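Local coordinates for protein S.cerevisiae chromosome XVI reading frame ORF YPL253c (Saccharomyces cerevisiae, PDB 2O0A) that recruits the minus end-directed kinesin Kar3 to microtubules and spindle poles as a heterodimer, and has a C-terminal domain with a kinesin motor fold but no nucleotide-binding site, at residues L96-T101 with F265-L270; T102-L107 with N269-K274; V127-F132 with Q204-D209. All coordinates share one frame; numbering follows the deposited sequence.

Interaction 1 (L96-T101 with F265-L270); sequences LISLST and FFLLNL. With EDO (1,2-ethanediol), chain B.
Parallel pairing of I97, S98 and L99 with F266, L267 and L268 joins two strands in the middle of the sheet of a kinesin-like motor domain. The short strand axes diverge by only 18°, and the backbone bonds alternate as this geometry requires: I97 takes F265 O and gives its O to L267 N, while L99 takes L267 O and gives its O to N269 N, every N to O distance being 2.8 Å.

I97 and F266 lie side by side and point the same way, as do L99 and L268. On the face carrying I97 and L99, CD1 of I97 makes an off-centre CH-pi contact 4.2 Å from the centroid of the F266 ring, and CD2 of L99 meets CG of L268 at 4.2 Å. At the start of the pairing, CD1 of L96 reaches CD2 of F265 at 3.5 Å, a position set by its CG standing anti to the backbone N (chi1 172°).

N269 ends the pairing with its amide. N269 ND2 donates to L99 O at 3.1 Å from above the carbonyl plane, so that this oxygen is gripped twice by one residue. That bond does most to hold the amide's rotation; a weak one of 2.9 Å from N269 ND2 to S98 OG adds to it.

Both strands are interior to the sheet. Strand 221-228 bonds to the far edge of 94-99, strand 27-32 pairs with 265-270, and helix 276-289 covers F266 and L268 through V286 and S283.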
loop_
_atom_site.group_PDB
_atom_site.type_symbol
_atom_site.label_atom_id
_atom_site.label_comp_id
_atom_site.label_asym_id
_atom_site.label_seq_id
_atom_site.Cartn_x
_atom_site.Cartn_y
_atom_site.Cartn_z
ATOM N N LEU A 96 -3.390 -0.128 -1.997
ATOM C CA LEU A 96 -2.372 -0.283 -0.975
ATOM C C LEU A 96 -1.733 1.086 -0.832
ATOM O O LEU A 96 -1.145 1.606 -1.777
ATOM C CB LEU A 96 -1.345 -1.339 -1.411
ATOM C CG LEU A 96 -0.088 -1.501 -0.557
ATOM C CD1 LEU A 96 -0.443 -1.741 0.904
ATOM C CD2 LEU A 96 0.833 -2.614 -1.097
ATOM N N ILE A 97 -1.899 1.692 0.342
ATOM C CA ILE A 97 -1.364 3.030 0.602
ATOM C C ILE A 97 -0.188 2.869 1.557
ATOM O O ILE A 97 -0.383 2.527 2.725
ATOM C CB ILE A 97 -2.454 3.964 1.175
ATOM C CG1 ILE A 97 -3.549 4.149 0.124
ATOM C CG2 ILE A 97 -1.832 5.339 1.581
ATOM C CD1 ILE A 97 -4.846 4.757 0.647
ATOM N N SER A 98 1.024 3.081 1.027
ATOM C CA SER A 98 2.252 2.801 1.751
ATOM C C SER A 98 2.925 4.103 2.197
ATOM O O SER A 98 3.221 4.956 1.360
ATOM C CB SER A 98 3.196 1.960 0.886
ATOM O OG SER A 98 4.396 1.664 1.597
ATOM N N LEU A 99 3.128 4.233 3.510
ATOM C CA LEU A 99 3.815 5.385 4.108
ATOM C C LEU A 99 5.210 4.972 4.527
ATOM O O LEU A 99 5.399 3.969 5.235
ATOM C CB LEU A 99 3.037 5.867 5.343
ATOM C CG LEU A 99 1.789 6.726 5.118
ATOM C CD1 LEU A 99 0.719 6.019 4.328
ATOM C CD2 LEU A 99 1.220 7.210 6.447
ATOM N N SER A 100 6.188 5.751 4.087
ATOM C CA SER A 100 7.604 5.466 4.343
ATOM C C SER A 100 8.290 6.790 4.576
ATOM O O SER A 100 7.812 7.812 4.106
ATOM C CB SER A 100 8.233 4.800 3.135
ATOM O OG SER A 100 7.735 3.466 2.942
ATOM N N THR A 101 9.411 6.784 5.295
ATOM C CA THR A 101 10.174 8.031 5.459
ATOM C C THR A 101 11.560 7.950 4.810
ATOM O O THR A 101 12.363 8.899 4.897
ATOM C CB THR A 101 10.308 8.446 6.950
ATOM O OG1 THR A 101 10.912 7.374 7.683
ATOM C CG2 THR A 101 8.943 8.793 7.547
ATOM N N PHE A 265 -5.924 -0.463 2.200
ATOM C CA PHE A 265 -4.984 -1.165 3.061
ATOM C C PHE A 265 -3.856 -0.181 3.321
ATOM O O PHE A 265 -3.078 0.125 2.408
ATOM C CB PHE A 265 -4.464 -2.398 2.300
ATOM C CG PHE A 265 -3.588 -3.347 3.104
ATOM C CD1 PHE A 265 -3.984 -4.680 3.274
ATOM C CD2 PHE A 265 -2.326 -2.955 3.597
ATOM C CE1 PHE A 265 -3.174 -5.607 3.952
ATOM C CE2 PHE A 265 -1.519 -3.874 4.291
ATOM C CZ PHE A 265 -1.944 -5.205 4.461
ATOM N N PHE A 266 -3.754 0.323 4.554
ATOM C CA PHE A 266 -2.652 1.231 4.892
ATOM C C PHE A 266 -1.483 0.433 5.432
ATOM O O PHE A 266 -1.650 -0.427 6.295
ATOM C CB PHE A 266 -3.108 2.272 5.922
ATOM C CG PHE A 266 -4.009 3.332 5.351
ATOM C CD1 PHE A 266 -3.481 4.550 4.920
ATOM C CD2 PHE A 266 -5.386 3.106 5.212
ATOM C CE1 PHE A 266 -4.329 5.541 4.386
ATOM C CE2 PHE A 266 -6.228 4.100 4.672
ATOM C CZ PHE A 266 -5.697 5.306 4.267
ATOM N N LEU A 267 -0.295 0.747 4.925
ATOM C CA LEU A 267 0.932 0.094 5.326
ATOM C C LEU A 267 1.892 1.166 5.845
ATOM O O LEU A 267 2.257 2.083 5.108
ATOM C CB LEU A 267 1.555 -0.656 4.135
ATOM C CG LEU A 267 2.838 -1.415 4.472
ATOM C CD1 LEU A 267 2.601 -2.518 5.514
ATOM C CD2 LEU A 267 3.489 -2.002 3.196
ATOM N N LEU A 268 2.256 1.068 7.120
ATOM C CA LEU A 268 3.163 2.049 7.715
ATOM C C LEU A 268 4.520 1.410 7.904
ATOM O O LEU A 268 4.669 0.467 8.668
ATOM C CB LEU A 268 2.596 2.609 9.027
ATOM C CG LEU A 268 1.609 3.765 8.762
ATOM C CD1 LEU A 268 0.340 3.308 8.042
ATOM C CD2 LEU A 268 1.228 4.442 10.052
ATOM N N ASN A 269 5.500 1.910 7.166
ATOM C CA ASN A 269 6.847 1.344 7.201
ATOM C C ASN A 269 7.679 2.102 8.215
ATOM O O ASN A 269 8.042 3.259 7.983
ATOM C CB ASN A 269 7.495 1.387 5.813
ATOM C CG ASN A 269 6.741 0.547 4.806
ATOM O OD1 ASN A 269 6.884 -0.684 4.767
ATOM N ND2 ASN A 269 5.925 1.205 3.972
ATOM N N LEU A 270 7.980 1.442 9.330
ATOM C CA LEU A 270 8.630 2.100 10.460
ATOM C C LEU A 270 10.068 1.624 10.559
ATOM O O LEU A 270 10.337 0.495 10.952
ATOM C CB LEU A 270 7.861 1.830 11.762
ATOM C CG LEU A 270 6.343 2.058 11.823
ATOM C CD1 LEU A 270 5.846 1.765 13.227
ATOM C CD2 LEU A 270 5.929 3.478 11.384
HETATM C C1 EDO B . 9.667 -1.989 6.363
HETATM O O1 EDO B . 9.637 -1.826 4.946
HETATM C C2 EDO B . 10.553 -0.894 6.968
HETATM O O2 EDO B . 11.472 -0.431 5.960
HETATM O O HOH W 1 10.231 4.184 6.143
HETATM O O HOH W 2 9.452 5.324 9.004
#

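Interaction 2 (T102-L107 with N269-K274); sequences TPHGSL and NLNDSK. With EDO (1,2-ethanediol), chain B.
T102 and N271 meet across two backbones that run well apart, their nearest CA atoms, those of T102 and D272, being 7.9 Å from each other, so side chains and water make the contact. The segment 102-107 is the turn from strand 94-99 into helix 105-116, probably corresponding to the P-loop of active kinesins; this domain lacks a nucleotide site, and an ethanediol, probably from the crystallisation liquor, sits beside the turn.

The one direct hydrogen bond runs from N271 ND2 to T102 OG1, 2.9 Å long and nearly straight at 166°, with the hydroxyl oxygen lying close to the amide plane. The two side chains approach from opposite directions; with chi1 at 72°, N271 places CG between its own backbone N and carbonyl carbon, which swings the amide toward T102. With an alanine here the donor is gone, and T102 OG1 would probably lose its mate across the contact, the water beside N271 OD1 being less firmly placed.

That water lies 2.6 Å from N271 OD1 and 3.0 Å from N269 O, bridging the turn after strand 265-270. H104, the N-cap residue of helix 105-116, was modelled in two conformers, so its contacts are less certain. In the one described, a weak bond of 3.2 Å from H104 NE2 to the same water links the segments, its ring plane is 66° from the N271 amide, and H104 CE1 packs on N269 CB at 3.7 Å. L107, in the first turn of the helix, brings CD2 near the N269 amide. At the oxygen of the same amide, ethanediol O1 donates a hydrogen bond of 3.0 Å to N269 OD1.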
loop_
_atom_site.group_PDB
_atom_site.type_symbol
_atom_site.label_atom_id
_atom_site.label_comp_id
_atom_site.label_asym_id
_atom_site.label_seq_id
_atom_site.Cartn_x
_atom_site.Cartn_y
_atom_site.Cartn_z
ATOM N N THR A 102 11.838 6.817 4.173
ATOM C CA THR A 102 13.075 6.590 3.435
ATOM C C THR A 102 12.726 5.971 2.084
ATOM O O THR A 102 11.617 5.451 1.917
ATOM C CB THR A 102 14.023 5.646 4.192
ATOM O OG1 THR A 102 13.366 4.395 4.458
ATOM C CG2 THR A 102 14.479 6.271 5.502
ATOM N N PRO A 103 13.652 6.045 1.111
ATOM C CA PRO A 103 13.428 5.406 -0.186
ATOM C C PRO A 103 13.002 3.952 -0.029
ATOM O O PRO A 103 13.644 3.183 0.707
ATOM C CB PRO A 103 14.802 5.495 -0.851
ATOM C CG PRO A 103 15.384 6.743 -0.290
ATOM C CD PRO A 103 14.945 6.759 1.152
ATOM N N HIS A 104 11.908 3.582 -0.700
ATOM C CA HIS A 104 11.385 2.225 -0.615
ATOM C C HIS A 104 11.083 1.582 -1.979
ATOM O O HIS A 104 10.027 0.928 -2.182
ATOM C CB HIS A 104 10.141 2.213 0.271
ATOM C CG HIS A 104 10.437 1.999 1.727
ATOM N ND1 HIS A 104 10.095 0.842 2.395
ATOM C CD2 HIS A 104 11.056 2.788 2.637
ATOM C CE1 HIS A 104 10.491 0.930 3.654
ATOM N NE2 HIS A 104 11.071 2.103 3.831
ATOM N N GLY A 105 12.012 1.720 -2.923
ATOM C CA GLY A 105 11.856 1.075 -4.231
ATOM C C GLY A 105 11.741 -0.438 -4.184
ATOM O O GLY A 105 11.076 -1.044 -5.034
ATOM N N SER A 106 12.380 -1.070 -3.200
ATOM C CA SER A 106 12.339 -2.522 -3.100
ATOM C C SER A 106 10.913 -3.041 -2.874
ATOM O O SER A 106 10.552 -4.125 -3.350
ATOM C CB SER A 106 13.273 -3.028 -1.989
ATOM O OG SER A 106 12.829 -2.557 -0.738
ATOM N N LEU A 107 10.104 -2.267 -2.148
ATOM C CA LEU A 107 8.707 -2.654 -1.905
ATOM C C LEU A 107 7.912 -2.620 -3.203
ATOM O O LEU A 107 7.121 -3.534 -3.497
ATOM C CB LEU A 107 8.055 -1.753 -0.849
ATOM C CG LEU A 107 6.683 -2.241 -0.383
ATOM C CD1 LEU A 107 6.797 -3.514 0.516
ATOM C CD2 LEU A 107 5.944 -1.132 0.350
ATOM N N ASN A 269 5.500 1.910 7.166
ATOM C CA ASN A 269 6.847 1.344 7.201
ATOM C C ASN A 269 7.679 2.102 8.215
ATOM O O ASN A 269 8.042 3.259 7.983
ATOM C CB ASN A 269 7.495 1.387 5.813
ATOM C CG ASN A 269 6.741 0.547 4.806
ATOM O OD1 ASN A 269 6.884 -0.684 4.767
ATOM N ND2 ASN A 269 5.925 1.205 3.972
ATOM N N LEU A 270 7.980 1.442 9.330
ATOM C CA LEU A 270 8.630 2.100 10.460
ATOM C C LEU A 270 10.068 1.624 10.559
ATOM O O LEU A 270 10.337 0.495 10.952
ATOM C CB LEU A 270 7.861 1.830 11.762
ATOM C CG LEU A 270 6.343 2.058 11.823
ATOM C CD1 LEU A 270 5.846 1.765 13.227
ATOM C CD2 LEU A 270 5.929 3.478 11.384
ATOM N N ASN A 271 10.995 2.493 10.178
ATOM C CA ASN A 271 12.401 2.124 10.149
ATOM C C ASN A 271 13.277 3.312 10.493
ATOM O O ASN A 271 14.460 3.330 10.176
ATOM C CB ASN A 271 12.763 1.594 8.759
ATOM C CG ASN A 271 12.812 2.692 7.712
ATOM O OD1 ASN A 271 12.180 3.745 7.864
ATOM N ND2 ASN A 271 13.579 2.463 6.650
ATOM N N ASP A 272 12.674 4.296 11.146
ATOM C CA ASP A 272 13.248 5.628 11.267
ATOM C C ASP A 272 12.876 6.200 12.634
ATOM O O ASP A 272 11.758 6.675 12.843
ATOM C CB ASP A 272 12.651 6.476 10.142
ATOM C CG ASP A 272 13.283 7.836 10.013
ATOM O OD1 ASP A 272 14.360 8.087 10.600
ATOM O OD2 ASP A 272 12.682 8.662 9.291
ATOM N N SER A 273 13.818 6.173 13.573
ATOM C CA SER A 273 13.512 6.635 14.921
ATOM C C SER A 273 12.980 8.066 15.021
ATOM O O SER A 273 12.047 8.328 15.771
ATOM C CB SER A 273 14.722 6.452 15.831
ATOM O OG SER A 273 14.932 5.074 16.050
ATOM N N LYS A 274 13.560 8.989 14.259
ATOM C CA LYS A 274 13.171 10.398 14.383
ATOM C C LYS A 274 11.719 10.648 13.973
ATOM O O LYS A 274 11.067 11.521 14.517
ATOM C CB LYS A 274 14.143 11.330 13.651
ATOM C CG LYS A 274 14.147 11.214 12.149
ATOM C CD LYS A 274 15.016 12.310 11.555
ATOM C CE LYS A 274 14.580 12.653 10.149
ATOM N NZ LYS A 274 14.952 14.055 9.790
HETATM C C1 EDO B . 9.667 -1.989 6.363
HETATM O O1 EDO B . 9.637 -1.826 4.946
HETATM C C2 EDO B . 10.553 -0.894 6.968
HETATM O O2 EDO B . 11.472 -0.431 5.960
HETATM O O HOH W 1 10.231 4.184 6.143
#

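Interaction 3 (V127-F132 with Q204-D209); sequences VITLQF and QFFPRD
The ring of F206 presents its edge to V127 O, which lies in the ring plane 3.7 Å from CD2, and to T129 CG2, which touches CE2 at 3.9 Å. The guanidinium of R208 is met on one face: CG2 of V127 stands 3.4 Å above its plane, displaced toward the rim, with the two side chains crossing at about a right angle. R208 is extended from CG to NE, and R208 NE bonds to Q123 O, in the short helix 121-125 that precedes the strand, which helps to hold the flat group over V127. The F205 ring meets I128 obliquely, CG1 of I128 lying 3.9 Å from CD1 of F205, and these two side chains run alongside each other.

The two backbones run antiparallel, the short axes 160° apart. V127 and F206 exchange N-H and O in both directions, as do T129 and Q204, and I128 with F205 forms the non-hydrogen-bonded pair in between. The bond from F206 N to V127 O is 2.9 Å and nearly straight (173°), whereas Q204 N reaches T129 O at 3.2 Å from above the carbonyl plane. With chi1 at 72°, T129 turns OG1 to the Q204 side, 3.0 Å from Q204 OE1.

The two faces differ. I128 and F205 point to helix 105-116, against A116 and L115, while V127, T129, Q204 and F206 line the other face beside I173, L171 and P220. Strands 126-136 and 197-207 are thus antiparallel neighbours in the central mixed sheet of the kinesin motor fold, with helix 105-116 against one face.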
loop_
_atom_site.group_PDB
_atom_site.type_symbol
_atom_site.label_atom_id
_atom_site.label_comp_id
_atom_site.label_asym_id
_atom_site.label_seq_id
_atom_site.Cartn_x
_atom_site.Cartn_y
_atom_site.Cartn_z
ATOM N N VAL A 127 -5.124 -10.298 -17.933
ATOM C CA VAL A 127 -4.112 -9.454 -18.569
ATOM C C VAL A 127 -3.949 -8.222 -17.673
ATOM O O VAL A 127 -4.930 -7.624 -17.226
ATOM C CB VAL A 127 -4.496 -9.033 -19.998
ATOM C CG1 VAL A 127 -3.483 -8.036 -20.565
ATOM C CG2 VAL A 127 -4.531 -10.263 -20.903
ATOM N N ILE A 128 -2.700 -7.899 -17.380
ATOM C CA ILE A 128 -2.365 -6.910 -16.346
ATOM C C ILE A 128 -1.705 -5.689 -16.972
ATOM O O ILE A 128 -0.745 -5.825 -17.744
ATOM C CB ILE A 128 -1.425 -7.539 -15.269
ATOM C CG1 ILE A 128 -2.117 -8.742 -14.630
ATOM C CG2 ILE A 128 -1.038 -6.504 -14.209
ATOM C CD1 ILE A 128 -1.255 -9.541 -13.678
ATOM N N THR A 129 -2.226 -4.503 -16.660
ATOM C CA THR A 129 -1.610 -3.258 -17.127
ATOM C C THR A 129 -1.088 -2.427 -15.968
ATOM O O THR A 129 -1.510 -2.609 -14.829
ATOM C CB THR A 129 -2.612 -2.375 -17.896
ATOM O OG1 THR A 129 -3.549 -1.810 -16.978
ATOM C CG2 THR A 129 -3.363 -3.202 -18.918
ATOM N N LEU A 130 -0.182 -1.513 -16.277
ATOM C CA LEU A 130 0.382 -0.633 -15.263
ATOM C C LEU A 130 0.625 0.769 -15.796
ATOM O O LEU A 130 1.080 0.939 -16.923
ATOM C CB LEU A 130 1.679 -1.247 -14.699
ATOM C CG LEU A 130 2.329 -0.579 -13.475
ATOM C CD1 LEU A 130 3.010 -1.597 -12.542
ATOM C CD2 LEU A 130 3.321 0.508 -13.905
ATOM N N GLN A 131 0.294 1.744 -14.959
ATOM C CA GLN A 131 0.708 3.142 -15.138
ATOM C C GLN A 131 1.367 3.595 -13.853
ATOM O O GLN A 131 1.060 3.067 -12.788
ATOM C CB GLN A 131 -0.502 4.034 -15.415
ATOM C CG GLN A 131 -1.223 3.666 -16.708
ATOM C CD GLN A 131 -2.525 4.378 -16.837
ATOM O OE1 GLN A 131 -3.508 4.014 -16.192
ATOM N NE2 GLN A 131 -2.555 5.402 -17.671
ATOM N N PHE A 132 2.255 4.573 -13.951
ATOM C CA PHE A 132 3.014 5.028 -12.781
ATOM C C PHE A 132 3.304 6.502 -12.978
ATOM O O PHE A 132 4.009 6.875 -13.908
ATOM C CB PHE A 132 4.300 4.180 -12.683
ATOM C CG PHE A 132 5.207 4.500 -11.520
ATOM C CD1 PHE A 132 4.785 5.235 -10.419
ATOM C CD2 PHE A 132 6.501 3.998 -11.531
ATOM C CE1 PHE A 132 5.661 5.506 -9.351
ATOM C CE2 PHE A 132 7.375 4.245 -10.465
ATOM C CZ PHE A 132 6.966 5.000 -9.395
ATOM N N GLN A 204 -4.475 -2.431 -13.769
ATOM C CA GLN A 204 -5.789 -2.952 -14.152
ATOM C C GLN A 204 -5.659 -4.456 -14.374
ATOM O O GLN A 204 -4.703 -4.911 -14.999
ATOM C CB GLN A 204 -6.272 -2.311 -15.441
ATOM C CG GLN A 204 -6.439 -0.812 -15.375
ATOM C CD GLN A 204 -6.849 -0.248 -16.732
ATOM O OE1 GLN A 204 -6.096 -0.310 -17.713
ATOM N NE2 GLN A 204 -8.055 0.267 -16.796
ATOM N N PHE A 205 -6.627 -5.201 -13.864
ATOM C CA PHE A 205 -6.690 -6.645 -14.061
ATOM C C PHE A 205 -7.878 -6.952 -14.980
ATOM O O PHE A 205 -9.014 -6.833 -14.545
ATOM C CB PHE A 205 -6.893 -7.361 -12.715
ATOM C CG PHE A 205 -5.724 -7.220 -11.759
ATOM C CD1 PHE A 205 -4.682 -8.160 -11.757
ATOM C CD2 PHE A 205 -5.682 -6.159 -10.861
ATOM C CE1 PHE A 205 -3.577 -8.025 -10.874
ATOM C CE2 PHE A 205 -4.603 -6.028 -9.957
ATOM C CZ PHE A 205 -3.548 -6.954 -9.977
ATOM N N PHE A 206 -7.605 -7.327 -16.231
ATOM C CA PHE A 206 -8.658 -7.640 -17.201
ATOM C C PHE A 206 -8.840 -9.148 -17.254
ATOM O O PHE A 206 -7.916 -9.860 -17.654
ATOM C CB PHE A 206 -8.266 -7.147 -18.591
ATOM C CG PHE A 206 -8.294 -5.667 -18.738
ATOM C CD1 PHE A 206 -9.478 -5.019 -19.078
ATOM C CD2 PHE A 206 -7.148 -4.913 -18.524
ATOM C CE1 PHE A 206 -9.520 -3.631 -19.228
ATOM C CE2 PHE A 206 -7.192 -3.518 -18.668
ATOM C CZ PHE A 206 -8.380 -2.890 -19.016
ATOM N N PRO A 207 -10.021 -9.650 -16.862
ATOM C CA PRO A 207 -10.175 -11.106 -16.852
ATOM C C PRO A 207 -10.081 -11.706 -18.246
ATOM O O PRO A 207 -10.672 -11.180 -19.209
ATOM C CB PRO A 207 -11.585 -11.306 -16.282
ATOM C CG PRO A 207 -12.293 -10.044 -16.561
ATOM C CD PRO A 207 -11.245 -8.972 -16.396
ATOM N N ARG A 208 -9.333 -12.800 -18.345
ATOM C CA ARG A 208 -9.178 -13.514 -19.610
ATOM C C ARG A 208 -10.472 -14.211 -20.001
ATOM O O ARG A 208 -11.270 -14.591 -19.138
ATOM C CB ARG A 208 -8.024 -14.516 -19.513
ATOM C CG ARG A 208 -6.670 -13.846 -19.331
ATOM C CD ARG A 208 -5.519 -14.840 -19.310
ATOM N NE ARG A 208 -4.253 -14.190 -18.970
ATOM C CZ ARG A 208 -3.412 -13.633 -19.842
ATOM N NH1 ARG A 208 -3.676 -13.655 -21.149
ATOM N NH2 ARG A 208 -2.289 -13.060 -19.406
ATOM N N ASP A 209 -10.692 -14.314 -21.310
ATOM C CA ASP A 209 -11.812 -15.081 -21.866
ATOM C C ASP A 209 -13.153 -14.595 -21.326
ATOM O O ASP A 209 -13.969 -15.371 -20.807
ATOM C CB ASP A 209 -11.554 -16.572 -21.639
ATOM C CG ASP A 209 -10.172 -16.972 -22.103
ATOM O OD1 ASP A 209 -9.894 -16.797 -23.303
ATOM O OD2 ASP A 209 -9.356 -17.417 -21.268
#

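How the interactions relate
Interactions 1 and 2 share elements: strand 265-270 serves both, strand 94-99 leads into helix 105-116, and N269 belongs to each. They touch directly, T101 OG1 probably bonding to D272 OD2 and L107 CD2 packing on L267 CD2. Interaction 1 is fully buried, its centre about 6 Å from that of the chain, and relies on backbone bonds and apolar side chains; interaction 2, at the C-terminal ends of strands 94-99 and 265-270, is partly exposed and relies on an amide, a hydroxyl and water. Interaction 3, nested within the loops both close, is partly buried in the same sheet, its centre about 24 Å from that of interaction 1; its antiparallel pairing adds surface side chains, including an arginine.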